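Annexin (Schistosoma mansoni, PDB 4MDV) binds acidic phospholipid membranes in a calcium-dependent manner, aggregates liposomes when calcium is present, and takes part in worm reproduction and host-parasite interaction. Local coordinates at residues S14-F19 and R244-L249; K24-T29 and E321-D326; G176-A181 and S273-K278; A217-L222 and K258-T263; L315-S320 and C356-E361. All coordinates share one frame; numbering follows the deposited sequence. Where two conformers were deposited one is given.

Contact 1. Residues S14-F19 and R244-L249; sequences SLIHSF and RTPYQL
Tyr247 reaches from the first turn of helix 246-260 into the N-terminal loop, between Ile16 and Phe19. The tight part of the contact gathers round the outer half of its ring. Tyr247 CG lies anti to its own carbonyl carbon (chi1 -43°), and this turns the phenol to the loop. On one flank, Tyr247 CE1 lies 3.4 Å from Phe19 O and 3.8 Å from Phe19 CB. On the other, Tyr247 CE2 meets Ile16 CG1 at 4.1 Å. The phenol oxygen Tyr247 OH stands 3.1 Å from Ile16 O. The same oxygen is 3.4 Å from Phe19 CB and comes to the Phe19 ring at its edge.

The packing is looser beside Pro246. Pro246 CD is 4.3 Å from Ile16 CD1. Leu15 and Ser18 lie toward the partly exposed side and add almost nothing across the contact. Leu198 and Trp139 also cover Ile16, while Ile209 and Ile210 touch Tyr247.

Each segment holds its own turn. Ser14 OG accepts from Ile16 N in an ST turn. Thr245 OG1 accepts from Gln248 N along a nearly straight bond (176°). The arrangement is an N-terminal annexin segment laid against the N-capped start of a helix in the third repeat.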
# COMPACT_ATOMS: atom_id res chain seq x y z
N SER A 14 -9.03 11.68 -24.80
CA SER A 14 -7.97 12.49 -25.38
C SER A 14 -6.95 11.66 -26.17
O SER A 14 -6.49 10.61 -25.71
CB SER A 14 -7.24 13.31 -24.32
OG SER A 14 -5.95 13.68 -24.79
N LEU A 15 -6.60 12.14 -27.36
CA LEU A 15 -5.64 11.49 -28.23
C LEU A 15 -4.29 11.29 -27.54
O LEU A 15 -3.47 10.45 -27.94
CB LEU A 15 -5.48 12.31 -29.50
CG LEU A 15 -5.72 11.56 -30.80
CD1 LEU A 15 -7.19 11.14 -30.89
CD2 LEU A 15 -5.29 12.43 -32.00
N ILE A 16 -4.06 12.08 -26.49
CA ILE A 16 -2.81 12.04 -25.76
C ILE A 16 -2.53 10.65 -25.13
O ILE A 16 -1.39 10.34 -24.79
CB ILE A 16 -2.82 13.18 -24.72
CG1 ILE A 16 -1.42 13.77 -24.51
CG2 ILE A 16 -3.50 12.75 -23.41
CD1 ILE A 16 -1.32 14.70 -23.31
N HIS A 17 -3.58 9.83 -24.99
CA HIS A 17 -3.45 8.46 -24.45
C HIS A 17 -3.18 7.40 -25.53
O HIS A 17 -2.84 6.27 -25.21
CB HIS A 17 -4.70 8.07 -23.62
CG HIS A 17 -5.03 9.03 -22.52
ND1 HIS A 17 -4.18 9.26 -21.46
CD2 HIS A 17 -6.10 9.84 -22.32
CE1 HIS A 17 -4.72 10.16 -20.65
NE2 HIS A 17 -5.88 10.53 -21.15
N SER A 18 -3.33 7.79 -26.80
CA SER A 18 -3.46 6.84 -27.91
C SER A 18 -2.16 6.34 -28.56
O SER A 18 -2.21 5.43 -29.40
CB SER A 18 -4.36 7.42 -29.01
OG SER A 18 -5.60 7.82 -28.47
N PHE A 19 -1.02 6.92 -28.20
CA PHE A 19 0.25 6.50 -28.78
C PHE A 19 1.30 6.08 -27.73
O PHE A 19 1.52 6.78 -26.74
CB PHE A 19 0.84 7.61 -29.66
CG PHE A 19 -0.09 8.09 -30.74
CD1 PHE A 19 -0.09 7.49 -31.98
CD2 PHE A 19 -0.94 9.15 -30.51
CE1 PHE A 19 -0.93 7.94 -32.97
CE2 PHE A 19 -1.79 9.59 -31.49
CZ PHE A 19 -1.78 8.99 -32.72
N ARG A 244 4.92 16.71 -17.19
CA ARG A 244 5.38 16.39 -18.53
C ARG A 244 4.45 15.40 -19.18
O ARG A 244 3.88 14.54 -18.51
CB ARG A 244 6.80 15.84 -18.51
CG ARG A 244 7.82 16.84 -18.02
CD ARG A 244 7.81 18.08 -18.90
NE ARG A 244 8.81 19.05 -18.46
CZ ARG A 244 8.64 19.88 -17.43
NH1 ARG A 244 7.52 19.86 -16.73
NH2 ARG A 244 9.61 20.71 -17.10
N THR A 245 4.26 15.55 -20.48
CA THR A 245 3.45 14.61 -21.24
C THR A 245 4.11 13.23 -21.26
O THR A 245 5.29 13.08 -20.92
CB THR A 245 3.25 15.05 -22.71
OG1 THR A 245 4.39 14.66 -23.48
CG2 THR A 245 2.99 16.57 -22.81
N PRO A 246 3.34 12.21 -21.64
CA PRO A 246 3.92 10.87 -21.62
C PRO A 246 5.14 10.83 -22.53
O PRO A 246 6.20 10.31 -22.17
CB PRO A 246 2.78 10.00 -22.18
CG PRO A 246 1.53 10.75 -21.80
CD PRO A 246 1.92 12.20 -22.05
N TYR A 247 5.00 11.43 -23.70
CA TYR A 247 6.07 11.49 -24.68
C TYR A 247 7.32 12.20 -24.16
O TYR A 247 8.44 11.68 -24.28
CB TYR A 247 5.54 12.14 -25.94
CG TYR A 247 4.17 11.62 -26.31
CD1 TYR A 247 4.02 10.37 -26.91
CD2 TYR A 247 3.02 12.36 -26.03
CE1 TYR A 247 2.77 9.85 -27.24
CE2 TYR A 247 1.74 11.87 -26.38
CZ TYR A 247 1.63 10.60 -26.98
OH TYR A 247 0.40 10.08 -27.34
N GLN A 248 7.12 13.38 -23.57
CA GLN A 248 8.22 14.12 -22.96
C GLN A 248 8.90 13.30 -21.87
O GLN A 248 10.14 13.21 -21.84
CB GLN A 248 7.74 15.48 -22.42
CG GLN A 248 8.88 16.37 -21.88
CD GLN A 248 9.85 16.85 -23.00
OE1 GLN A 248 9.54 16.76 -24.19
NE2 GLN A 248 11.01 17.36 -22.59
N LEU A 249 8.08 12.70 -21.00
CA LEU A 249 8.56 11.88 -19.89
C LEU A 249 9.40 10.71 -20.36
O LEU A 249 10.44 10.40 -19.78
CB LEU A 249 7.39 11.30 -19.08
CG LEU A 249 7.07 11.86 -17.70
CD1 LEU A 249 6.29 10.82 -16.86
CD2 LEU A 249 8.34 12.30 -16.99

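Contact 2. Residues K24-T29 and E321-D326; sequences KHYRPT and EIDLQD
Arg27 and Asp326 carry the charged part of this contact. Arg27 NH1 and Asp326 OD1 form a salt bridge of 2.9 Å. The carboxylate oxygen lies near the guanidinium plane, but the arginine nitrogen stands above the carboxylate plane, 41° out of it. Bends at chi2 and chi3 bring NH1 to this position. Arg27 NH1 also pairs with Asp329.

Two hydrogen bonds involve the Arg27 backbone. Arg27 N donates to Asp326 OD2, at a doubtfully short 2.5 Å. In return, Gln325 N makes a weak bond of 3.0 Å to Arg27 O.

Van der Waals contacts fill in around these bonds. Gln325 CG lies over one face of the guanidinium, 3.4 Å from Arg27 NH2. Tyr26 CB packs on Asp323 CB at 3.6 Å, the two side chains pointing the same way, and the Asp323 carboxylate pairs with Arg290 and Arg319. Pro28 CB rests 3.4 Å from Ile322 O. Thr29 OG1 touches Leu324 CD2 at 3.4 Å, and its hydrogen bond goes to Leu358 O.

The whole is an extended N-terminal segment lying along the start of helix 324-335 in the fourth annexin repeat.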
# COMPACT_ATOMS: atom_id res chain seq x y z
N LYS A 24 3.78 4.84 -31.86
CA LYS A 24 2.86 3.87 -32.42
C LYS A 24 1.51 3.89 -31.69
O LYS A 24 1.45 4.05 -30.47
CB LYS A 24 3.45 2.45 -32.47
CG LYS A 24 2.51 1.45 -33.14
CD LYS A 24 3.27 0.43 -33.99
CE LYS A 24 2.33 -0.37 -34.92
NZ LYS A 24 3.03 -1.42 -35.73
N HIS A 25 0.45 3.75 -32.46
CA HIS A 25 -0.91 3.65 -31.93
C HIS A 25 -1.12 2.45 -30.98
O HIS A 25 -0.80 1.30 -31.30
CB HIS A 25 -1.90 3.57 -33.10
CG HIS A 25 -3.04 4.54 -33.00
ND1 HIS A 25 -3.36 5.41 -34.02
CD2 HIS A 25 -3.95 4.76 -32.02
CE1 HIS A 25 -4.41 6.13 -33.66
NE2 HIS A 25 -4.79 5.75 -32.45
N TYR A 26 -1.67 2.74 -29.81
CA TYR A 26 -2.13 1.67 -28.92
C TYR A 26 -3.37 1.02 -29.53
O TYR A 26 -4.10 1.65 -30.30
CB TYR A 26 -2.44 2.22 -27.53
CG TYR A 26 -1.24 2.48 -26.63
CD1 TYR A 26 -0.39 1.45 -26.22
CD2 TYR A 26 -0.97 3.77 -26.15
CE1 TYR A 26 0.69 1.68 -25.38
CE2 TYR A 26 0.11 4.00 -25.30
CZ TYR A 26 0.94 2.95 -24.91
OH TYR A 26 2.02 3.19 -24.07
N ARG A 27 -3.61 -0.24 -29.19
CA ARG A 27 -4.73 -0.98 -29.73
C ARG A 27 -5.84 -1.19 -28.70
O ARG A 27 -5.62 -1.86 -27.68
CB ARG A 27 -4.27 -2.35 -30.22
CG ARG A 27 -3.32 -2.29 -31.39
CD ARG A 27 -2.21 -3.29 -31.21
NE ARG A 27 -2.67 -4.65 -31.45
CZ ARG A 27 -2.36 -5.68 -30.67
NH1 ARG A 27 -1.57 -5.49 -29.61
NH2 ARG A 27 -2.84 -6.88 -30.96
N PRO A 28 -7.03 -0.65 -28.99
CA PRO A 28 -8.21 -0.87 -28.13
C PRO A 28 -9.00 -2.12 -28.52
O PRO A 28 -8.73 -2.69 -29.58
CB PRO A 28 -9.04 0.40 -28.34
CG PRO A 28 -8.71 0.81 -29.77
CD PRO A 28 -7.27 0.40 -30.01
N THR A 29 -9.93 -2.54 -27.66
CA THR A 29 -10.84 -3.66 -27.95
C THR A 29 -12.18 -3.16 -28.46
O THR A 29 -12.97 -3.93 -28.99
CB THR A 29 -11.06 -4.61 -26.72
OG1 THR A 29 -11.49 -3.87 -25.58
CG2 THR A 29 -9.78 -5.34 -26.36
N GLU A 321 -11.44 1.20 -24.74
CA GLU A 321 -11.50 2.09 -25.88
C GLU A 321 -10.19 2.83 -26.12
O GLU A 321 -10.11 3.67 -27.00
CB GLU A 321 -12.72 3.04 -25.86
CG GLU A 321 -12.80 4.04 -24.72
CD GLU A 321 -14.02 4.98 -24.86
OE1 GLU A 321 -15.17 4.49 -24.92
OE2 GLU A 321 -13.83 6.21 -24.92
N ILE A 322 -9.16 2.47 -25.36
CA ILE A 322 -7.82 3.03 -25.52
C ILE A 322 -6.72 2.03 -25.90
O ILE A 322 -6.28 2.01 -27.05
CB ILE A 322 -7.41 3.83 -24.27
CG1 ILE A 322 -8.49 4.89 -23.99
CG2 ILE A 322 -6.04 4.48 -24.45
CD1 ILE A 322 -8.35 5.63 -22.70
N ASP A 323 -6.30 1.21 -24.94
CA ASP A 323 -5.16 0.29 -25.13
C ASP A 323 -5.38 -1.13 -24.54
O ASP A 323 -4.42 -1.82 -24.14
CB ASP A 323 -3.92 0.93 -24.50
CG ASP A 323 -4.24 1.62 -23.15
OD1 ASP A 323 -5.26 1.27 -22.53
OD2 ASP A 323 -3.47 2.51 -22.71
N LEU A 324 -6.63 -1.57 -24.44
CA LEU A 324 -6.88 -2.81 -23.72
C LEU A 324 -6.17 -4.02 -24.35
O LEU A 324 -5.63 -4.88 -23.65
CB LEU A 324 -8.40 -3.05 -23.51
CG LEU A 324 -8.80 -4.35 -22.80
CD1 LEU A 324 -7.97 -4.58 -21.53
CD2 LEU A 324 -10.29 -4.33 -22.48
N GLN A 325 -6.17 -4.08 -25.68
CA GLN A 325 -5.51 -5.15 -26.41
C GLN A 325 -4.01 -5.26 -26.05
O GLN A 325 -3.48 -6.36 -25.79
CB GLN A 325 -5.66 -4.92 -27.91
CG GLN A 325 -5.24 -6.11 -28.74
CD GLN A 325 -6.18 -7.28 -28.58
OE1 GLN A 325 -5.80 -8.32 -28.06
NE2 GLN A 325 -7.42 -7.11 -29.04
N ASP A 326 -3.35 -4.10 -26.01
CA ASP A 326 -1.96 -4.04 -25.61
C ASP A 326 -1.75 -4.50 -24.15
O ASP A 326 -0.81 -5.23 -23.83
CB ASP A 326 -1.42 -2.62 -25.85
CG ASP A 326 -1.35 -2.27 -27.34
OD1 ASP A 326 -0.82 -3.09 -28.13
OD2 ASP A 326 -1.84 -1.20 -27.73

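Contact 3. Residues G176-A181 and S273-K278; sequences GDYEYA and SGDYRK. With CA (calcium ion), chain E; CA (calcium ion), chain M.
Two calcium-binding repeats of the annexin fold meet here, through the first turns of helix 176-186 and helix 274-288. The short helical segments run 38° apart, with their axes 7.9 Å from each other at closest approach. Two CH-pi contacts join them, one in each direction. Asp275 CB sits over the centre of the Tyr178 ring, 3.5 Å from the ring centroid. Asp177 CB covers a face of the Tyr276 ring at 3.7 Å from its centroid, offset to the rim. Ala181 CB meets the edge of that ring, 4.1 Å from Tyr276 CE1. Both tyrosines hold CG anti to the backbone N (chi1 177° in each), which lays the rings across the gap.

Asp177 OD2 accepts from Gly125 N of the second subunit. Glu179 OE1 binds one calcium ion at 2.4 Å, with Lys171 O and Thr174 O. Asp275 OD2 binds another at 2.3 Å, which a water also ligates. Tyr178 OH is hydrogen-bonded to Asp128 OD1. Asp128 and the second subunit's Asp275 and Asp128 share calcium with Asp275, a site at the subunit interface.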
# COMPACT_ATOMS: atom_id res chain seq x y z
N GLY A 176 0.74 16.17 2.84
CA GLY A 176 2.14 15.98 2.47
C GLY A 176 2.48 16.06 0.98
O GLY A 176 1.74 16.66 0.18
N ASP A 177 3.60 15.42 0.61
CA ASP A 177 4.08 15.37 -0.78
C ASP A 177 3.04 14.81 -1.73
O ASP A 177 2.80 15.32 -2.85
CB ASP A 177 5.34 14.48 -0.87
CG ASP A 177 6.53 15.07 -0.13
OD1 ASP A 177 6.67 16.32 -0.10
OD2 ASP A 177 7.34 14.30 0.41
N TYR A 178 2.42 13.73 -1.26
CA TYR A 178 1.35 13.04 -1.94
C TYR A 178 0.16 13.96 -2.25
O TYR A 178 -0.38 13.95 -3.37
CB TYR A 178 0.98 11.81 -1.09
CG TYR A 178 -0.16 10.98 -1.57
CD1 TYR A 178 -0.13 10.35 -2.81
CD2 TYR A 178 -1.28 10.80 -0.76
CE1 TYR A 178 -1.22 9.58 -3.24
CE2 TYR A 178 -2.36 10.04 -1.17
CZ TYR A 178 -2.34 9.43 -2.41
OH TYR A 178 -3.44 8.70 -2.79
N GLU A 179 -0.23 14.79 -1.28
CA GLU A 179 -1.34 15.72 -1.49
C GLU A 179 -0.99 16.71 -2.58
O GLU A 179 -1.76 16.95 -3.50
CB GLU A 179 -1.63 16.47 -0.20
CG GLU A 179 -2.49 17.72 -0.38
CD GLU A 179 -2.62 18.51 0.91
OE1 GLU A 179 -3.68 18.37 1.56
OE2 GLU A 179 -1.66 19.24 1.27
N TYR A 180 0.20 17.29 -2.45
CA TYR A 180 0.65 18.29 -3.38
C TYR A 180 0.61 17.73 -4.81
O TYR A 180 0.11 18.37 -5.74
CB TYR A 180 2.06 18.73 -3.00
CG TYR A 180 2.52 19.92 -3.80
CD1 TYR A 180 3.03 19.76 -5.09
CD2 TYR A 180 2.43 21.21 -3.27
CE1 TYR A 180 3.44 20.86 -5.84
CE2 TYR A 180 2.85 22.31 -4.01
CZ TYR A 180 3.36 22.13 -5.30
OH TYR A 180 3.77 23.23 -6.03
N ALA A 181 1.14 16.52 -4.96
CA ALA A 181 1.21 15.84 -6.25
C ALA A 181 -0.19 15.56 -6.82
O ALA A 181 -0.46 15.79 -8.01
CB ALA A 181 2.01 14.54 -6.12
N SER A 273 9.03 7.72 -0.85
CA SER A 273 8.37 6.68 -0.06
C SER A 273 6.86 6.79 -0.10
O SER A 273 6.31 7.81 -0.53
CB SER A 273 8.84 6.76 1.39
OG SER A 273 10.04 6.03 1.56
N GLY A 274 6.19 5.71 0.33
CA GLY A 274 4.75 5.68 0.52
C GLY A 274 3.89 5.95 -0.69
O GLY A 274 4.23 5.59 -1.81
N ASP A 275 2.75 6.59 -0.45
CA ASP A 275 1.81 6.88 -1.52
C ASP A 275 2.38 7.87 -2.53
O ASP A 275 2.08 7.79 -3.72
CB ASP A 275 0.48 7.37 -0.94
CG ASP A 275 -0.14 6.35 -0.02
OD1 ASP A 275 -0.53 5.29 -0.55
OD2 ASP A 275 -0.21 6.57 1.21
N TYR A 276 3.20 8.79 -2.04
CA TYR A 276 3.86 9.72 -2.94
C TYR A 276 4.66 8.94 -4.00
O TYR A 276 4.47 9.14 -5.22
CB TYR A 276 4.77 10.65 -2.15
CG TYR A 276 5.55 11.59 -3.04
CD1 TYR A 276 4.89 12.47 -3.90
CD2 TYR A 276 6.94 11.60 -3.01
CE1 TYR A 276 5.61 13.34 -4.70
CE2 TYR A 276 7.66 12.47 -3.80
CZ TYR A 276 6.99 13.33 -4.65
OH TYR A 276 7.72 14.19 -5.44
N ARG A 277 5.53 8.05 -3.52
CA ARG A 277 6.22 7.12 -4.42
C ARG A 277 5.29 6.34 -5.35
O ARG A 277 5.53 6.27 -6.57
CB ARG A 277 7.09 6.13 -3.68
CG ARG A 277 7.57 5.03 -4.62
CD ARG A 277 8.95 4.57 -4.29
NE ARG A 277 8.96 3.90 -3.00
CZ ARG A 277 9.12 2.60 -2.84
NH1 ARG A 277 9.30 1.82 -3.90
NH2 ARG A 277 9.11 2.07 -1.63
N LYS A 278 4.25 5.72 -4.79
CA LYS A 278 3.33 4.94 -5.60
C LYS A 278 2.76 5.76 -6.75
O LYS A 278 2.68 5.29 -7.89
CB LYS A 278 2.21 4.31 -4.75
CG LYS A 278 2.68 3.14 -3.90
CD LYS A 278 1.52 2.45 -3.19
CA CA E . -4.65 18.56 3.76
CA CA M . 0.07 7.54 3.31
O HOH W 1 0.63 9.00 5.43

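Contact 4. Residues A217-L222 and K258-T263; sequences ADAKDL and KMYGKT
Met259, Tyr260 and Lys220 have the most surface buried in this small contact between helix 212-223 and the end of helix 246-260.

Met259 meets the aliphatic part of Lys220 with its terminal methyl. Met259 CE is 3.5 Å from Lys220 CG and 4.0 Å from Lys220 CE. The two chains cross at about a right angle. A bend at the last torsion of Met259 (chi3 36°) brings the methyl to the lysine, while Met259 SD stays 4.5 Å from Ala219 CB.

Tyr260 comes in edge first. Tyr260 OH lies 3.3 Å from Lys220 CA, and this carbon is close to the ring plane. The ring atom Tyr260 CE2 is 3.8 Å from Ala219 O. Met259 CB lies over one face of the same ring, near its rim. Tyr223 stacks with this ring, and Tyr256 meets it at an angle.

Lys220 is exposed and takes part through its carbon chain. Its amino group has a long, weak ion pair with Glu216. No hydrogen bond crosses between the two segments. Such packing joins two helices within the third annexin repeat, far from the annotated calcium sites.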
# COMPACT_ATOMS: atom_id res chain seq x y z
N ALA A 217 17.54 19.19 -19.19
CA ALA A 217 17.47 20.09 -18.05
C ALA A 217 16.77 19.36 -16.92
O ALA A 217 17.21 19.38 -15.77
CB ALA A 217 16.71 21.34 -18.43
N ASP A 218 15.67 18.70 -17.27
CA ASP A 218 14.88 18.00 -16.28
C ASP A 218 15.66 16.86 -15.64
O ASP A 218 15.71 16.74 -14.41
CB ASP A 218 13.55 17.53 -16.86
CG ASP A 218 12.52 18.66 -16.91
OD1 ASP A 218 12.63 19.61 -16.10
OD2 ASP A 218 11.59 18.59 -17.75
N ALA A 219 16.31 16.05 -16.46
CA ALA A 219 17.16 14.98 -15.95
C ALA A 219 18.21 15.52 -14.96
O ALA A 219 18.34 15.01 -13.84
CB ALA A 219 17.83 14.22 -17.10
N LYS A 220 18.95 16.55 -15.36
CA LYS A 220 19.94 17.15 -14.47
C LYS A 220 19.26 17.65 -13.19
O LYS A 220 19.76 17.46 -12.08
CB LYS A 220 20.68 18.30 -15.16
CG LYS A 220 21.43 17.89 -16.42
CD LYS A 220 22.26 19.05 -16.96
CE LYS A 220 23.21 18.63 -18.08
NZ LYS A 220 22.69 18.92 -19.45
N ASP A 221 18.11 18.28 -13.38
CA ASP A 221 17.30 18.78 -12.29
C ASP A 221 16.99 17.67 -11.26
O ASP A 221 17.16 17.85 -10.05
CB ASP A 221 16.01 19.33 -12.89
CG ASP A 221 15.52 20.57 -12.19
OD1 ASP A 221 16.36 21.28 -11.58
OD2 ASP A 221 14.31 20.84 -12.25
N LEU A 222 16.54 16.53 -11.77
CA LEU A 222 16.14 15.40 -10.94
C LEU A 222 17.30 14.77 -10.19
O LEU A 222 17.21 14.52 -8.99
CB LEU A 222 15.48 14.34 -11.81
CG LEU A 222 14.13 14.86 -12.32
CD1 LEU A 222 13.47 13.90 -13.32
CD2 LEU A 222 13.20 15.20 -11.13
N LYS A 258 21.08 7.45 -19.85
CA LYS A 258 22.30 7.75 -20.60
C LYS A 258 23.24 8.59 -19.74
O LYS A 258 24.43 8.29 -19.62
CB LYS A 258 21.97 8.47 -21.90
CG LYS A 258 21.23 7.61 -22.91
CD LYS A 258 20.86 8.38 -24.18
CE LYS A 258 19.98 7.55 -25.13
NZ LYS A 258 19.62 8.27 -26.40
N MET A 259 22.70 9.62 -19.13
CA MET A 259 23.51 10.51 -18.32
C MET A 259 24.01 9.89 -17.00
O MET A 259 25.13 10.16 -16.57
CB MET A 259 22.78 11.84 -18.08
CG MET A 259 22.67 12.70 -19.34
SD MET A 259 21.83 14.30 -19.08
CE MET A 259 22.40 14.72 -17.44
N TYR A 260 23.19 9.05 -16.37
CA TYR A 260 23.51 8.61 -15.01
C TYR A 260 23.68 7.11 -14.79
O TYR A 260 24.21 6.70 -13.75
CB TYR A 260 22.50 9.20 -14.03
CG TYR A 260 22.43 10.71 -14.10
CD1 TYR A 260 23.53 11.48 -13.75
CD2 TYR A 260 21.28 11.35 -14.53
CE1 TYR A 260 23.48 12.86 -13.82
CE2 TYR A 260 21.22 12.73 -14.60
CZ TYR A 260 22.32 13.48 -14.24
OH TYR A 260 22.27 14.85 -14.31
N GLY A 261 23.26 6.28 -15.74
CA GLY A 261 23.48 4.85 -15.62
C GLY A 261 22.51 4.16 -14.69
O GLY A 261 22.51 2.93 -14.56
N LYS A 262 21.69 4.96 -14.01
CA LYS A 262 20.54 4.48 -13.27
C LYS A 262 19.27 4.96 -14.00
O LYS A 262 19.26 6.05 -14.57
CB LYS A 262 20.60 5.04 -11.84
N THR A 263 18.21 4.16 -14.01
CA THR A 263 16.96 4.60 -14.64
C THR A 263 16.24 5.63 -13.77
O THR A 263 16.48 5.72 -12.56
CB THR A 263 16.00 3.46 -14.82
OG1 THR A 263 15.55 3.06 -13.52
CG2 THR A 263 16.70 2.29 -15.54

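Contact 5. Residues L315-S320 and C356-E361; sequences LLITRS and CVLMGE
Leu358, at the end of helix 349-358, packs on helix 309-319 in the helical bundle of the fourth annexin repeat. Its CB points toward the other helix. From there CG is set anti to the carbonyl carbon (chi1 -62°), and the chain ends in two methyls. The branch CD1 does the touching. Leu358 CD1 lies 4.0 Å from Ile317 CG1 and 4.2 Å from Leu316 CB. The leucine and isoleucine side chains approach obliquely. Leu105 of helix 96-106 packs on both Leu358 and Ile317, so the first repeat also covers this spot.

Met359 adds a second apolar pair. In the conformer given, Met359 CG is 4.2 Å from Leu316 CD2. Leu339, Leu340 and Val343 of helix 339-346 touch the Met359 side chain as well.

No hydrogen bond passes directly between the segments. Leu358 O is 4.1 Å from Ser320 CB. Beyond it, Gly360 has positive phi and closes helix 349-358 in a Schellman motif, with Glu361 N bonded to Cys356 O and Gly360 N to Val357 O.

The buried hydroxyl of Ser320 turns back to the preceding turn. Ser320 OG donates to Ile317 O over 2.7 Å, standing above the carbonyl plane by 41°.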
# COMPACT_ATOMS: atom_id res chain seq x y z
N LEU A 315 -11.47 -0.61 -14.92
CA LEU A 315 -10.30 -0.68 -15.79
C LEU A 315 -10.64 -1.27 -17.14
O LEU A 315 -10.29 -0.70 -18.16
CB LEU A 315 -9.18 -1.46 -15.12
CG LEU A 315 -8.52 -0.66 -14.01
CD1 LEU A 315 -7.66 -1.57 -13.14
CD2 LEU A 315 -7.72 0.50 -14.59
N LEU A 316 -11.37 -2.38 -17.15
CA LEU A 316 -11.77 -2.97 -18.42
C LEU A 316 -12.64 -2.02 -19.24
O LEU A 316 -12.40 -1.80 -20.43
CB LEU A 316 -12.48 -4.31 -18.20
CG LEU A 316 -11.53 -5.44 -17.77
CD1 LEU A 316 -12.22 -6.79 -17.74
CD2 LEU A 316 -10.32 -5.52 -18.68
N ILE A 317 -13.66 -1.46 -18.60
CA ILE A 317 -14.55 -0.53 -19.27
C ILE A 317 -13.79 0.64 -19.86
O ILE A 317 -13.97 0.94 -21.05
CB ILE A 317 -15.63 0.02 -18.33
CG1 ILE A 317 -16.66 -1.08 -17.99
CG2 ILE A 317 -16.32 1.25 -18.95
CD1 ILE A 317 -17.58 -0.71 -16.80
N THR A 318 -12.94 1.29 -19.07
CA THR A 318 -12.22 2.46 -19.59
C THR A 318 -11.12 2.12 -20.59
O THR A 318 -11.04 2.69 -21.68
CB THR A 318 -11.65 3.40 -18.48
OG1 THR A 318 -10.71 2.69 -17.66
CG2 THR A 318 -12.77 3.96 -17.62
N ARG A 319 -10.28 1.17 -20.24
CA ARG A 319 -9.13 0.87 -21.09
C ARG A 319 -9.50 0.22 -22.43
O ARG A 319 -8.71 0.25 -23.36
CB ARG A 319 -8.08 0.07 -20.32
CG ARG A 319 -7.36 0.93 -19.31
CD ARG A 319 -6.49 1.99 -20.04
NE ARG A 319 -6.66 3.35 -19.53
CZ ARG A 319 -5.86 4.37 -19.82
NH1 ARG A 319 -4.81 4.22 -20.61
NH2 ARG A 319 -6.12 5.57 -19.29
N SER A 320 -10.72 -0.31 -22.52
CA SER A 320 -11.21 -0.98 -23.71
C SER A 320 -11.20 -0.08 -24.95
O SER A 320 -11.01 -0.54 -26.08
CB SER A 320 -12.63 -1.48 -23.49
OG SER A 320 -13.52 -0.39 -23.36
N CYS A 356 -16.02 -10.24 -20.57
CA CYS A 356 -15.42 -10.93 -21.71
C CYS A 356 -15.67 -10.21 -23.02
O CYS A 356 -14.76 -10.11 -23.86
CB CYS A 356 -15.86 -12.38 -21.76
SG CYS A 356 -15.22 -13.28 -20.34
N VAL A 357 -16.89 -9.70 -23.20
CA VAL A 357 -17.23 -8.99 -24.42
C VAL A 357 -16.44 -7.67 -24.53
O VAL A 357 -16.02 -7.31 -25.62
CB VAL A 357 -18.76 -8.79 -24.55
CG1 VAL A 357 -19.12 -7.77 -25.68
CG2 VAL A 357 -19.41 -10.12 -24.83
N LEU A 358 -16.22 -6.98 -23.41
CA LEU A 358 -15.43 -5.76 -23.43
C LEU A 358 -14.04 -6.11 -23.96
O LEU A 358 -13.40 -5.32 -24.65
CB LEU A 358 -15.32 -5.11 -22.04
CG LEU A 358 -16.60 -4.63 -21.34
CD1 LEU A 358 -16.36 -4.57 -19.85
CD2 LEU A 358 -17.15 -3.29 -21.86
N MET A 359 -13.58 -7.30 -23.61
CA MET A 359 -12.26 -7.73 -24.04
C MET A 359 -12.24 -8.19 -25.49
O MET A 359 -11.18 -8.41 -26.05
CB MET A 359 -11.70 -8.80 -23.10
CG MET A 359 -11.22 -8.22 -21.79
SD MET A 359 -10.25 -9.36 -20.79
CE MET A 359 -11.55 -10.44 -20.17
N GLY A 360 -13.42 -8.32 -26.08
CA GLY A 360 -13.56 -8.73 -27.46
C GLY A 360 -14.11 -10.13 -27.71
O GLY A 360 -14.32 -10.51 -28.86
N GLU A 361 -14.34 -10.91 -26.67
CA GLU A 361 -14.90 -12.25 -26.88
C GLU A 361 -16.41 -12.18 -27.03
O GLU A 361 -17.11 -11.87 -26.08
CB GLU A 361 -14.54 -13.17 -25.72
CG GLU A 361 -14.53 -14.65 -26.07
CD GLU A 361 -14.64 -15.54 -24.84
OE1 GLU A 361 -15.08 -15.02 -23.80
OE2 GLU A 361 -14.29 -16.74 -24.91

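Overall arrangement
Contacts 1, 2 and 5 are joined through the N-terminal segment. Contacts 1 and 2 have centres 14 Å apart and touch where Ser18 O lies 2.8 Å from Tyr26 N, a probable hydrogen bond. Contacts 2 and 5 have centres 11 Å apart. Thr29 links them through its side chain and through its backbone, with Thr29 N 2.8 Å from Ser320 O. Contact 4 connects to contact 1 by the Arg244 NE to Asp218 OD2 salt bridge of 2.9 Å, and both use helix 246-260. Contact 3 holds the calcium sites of this set. Its nearest atoms are about 8 Å from contact 4 and about 11 Å from contact 1.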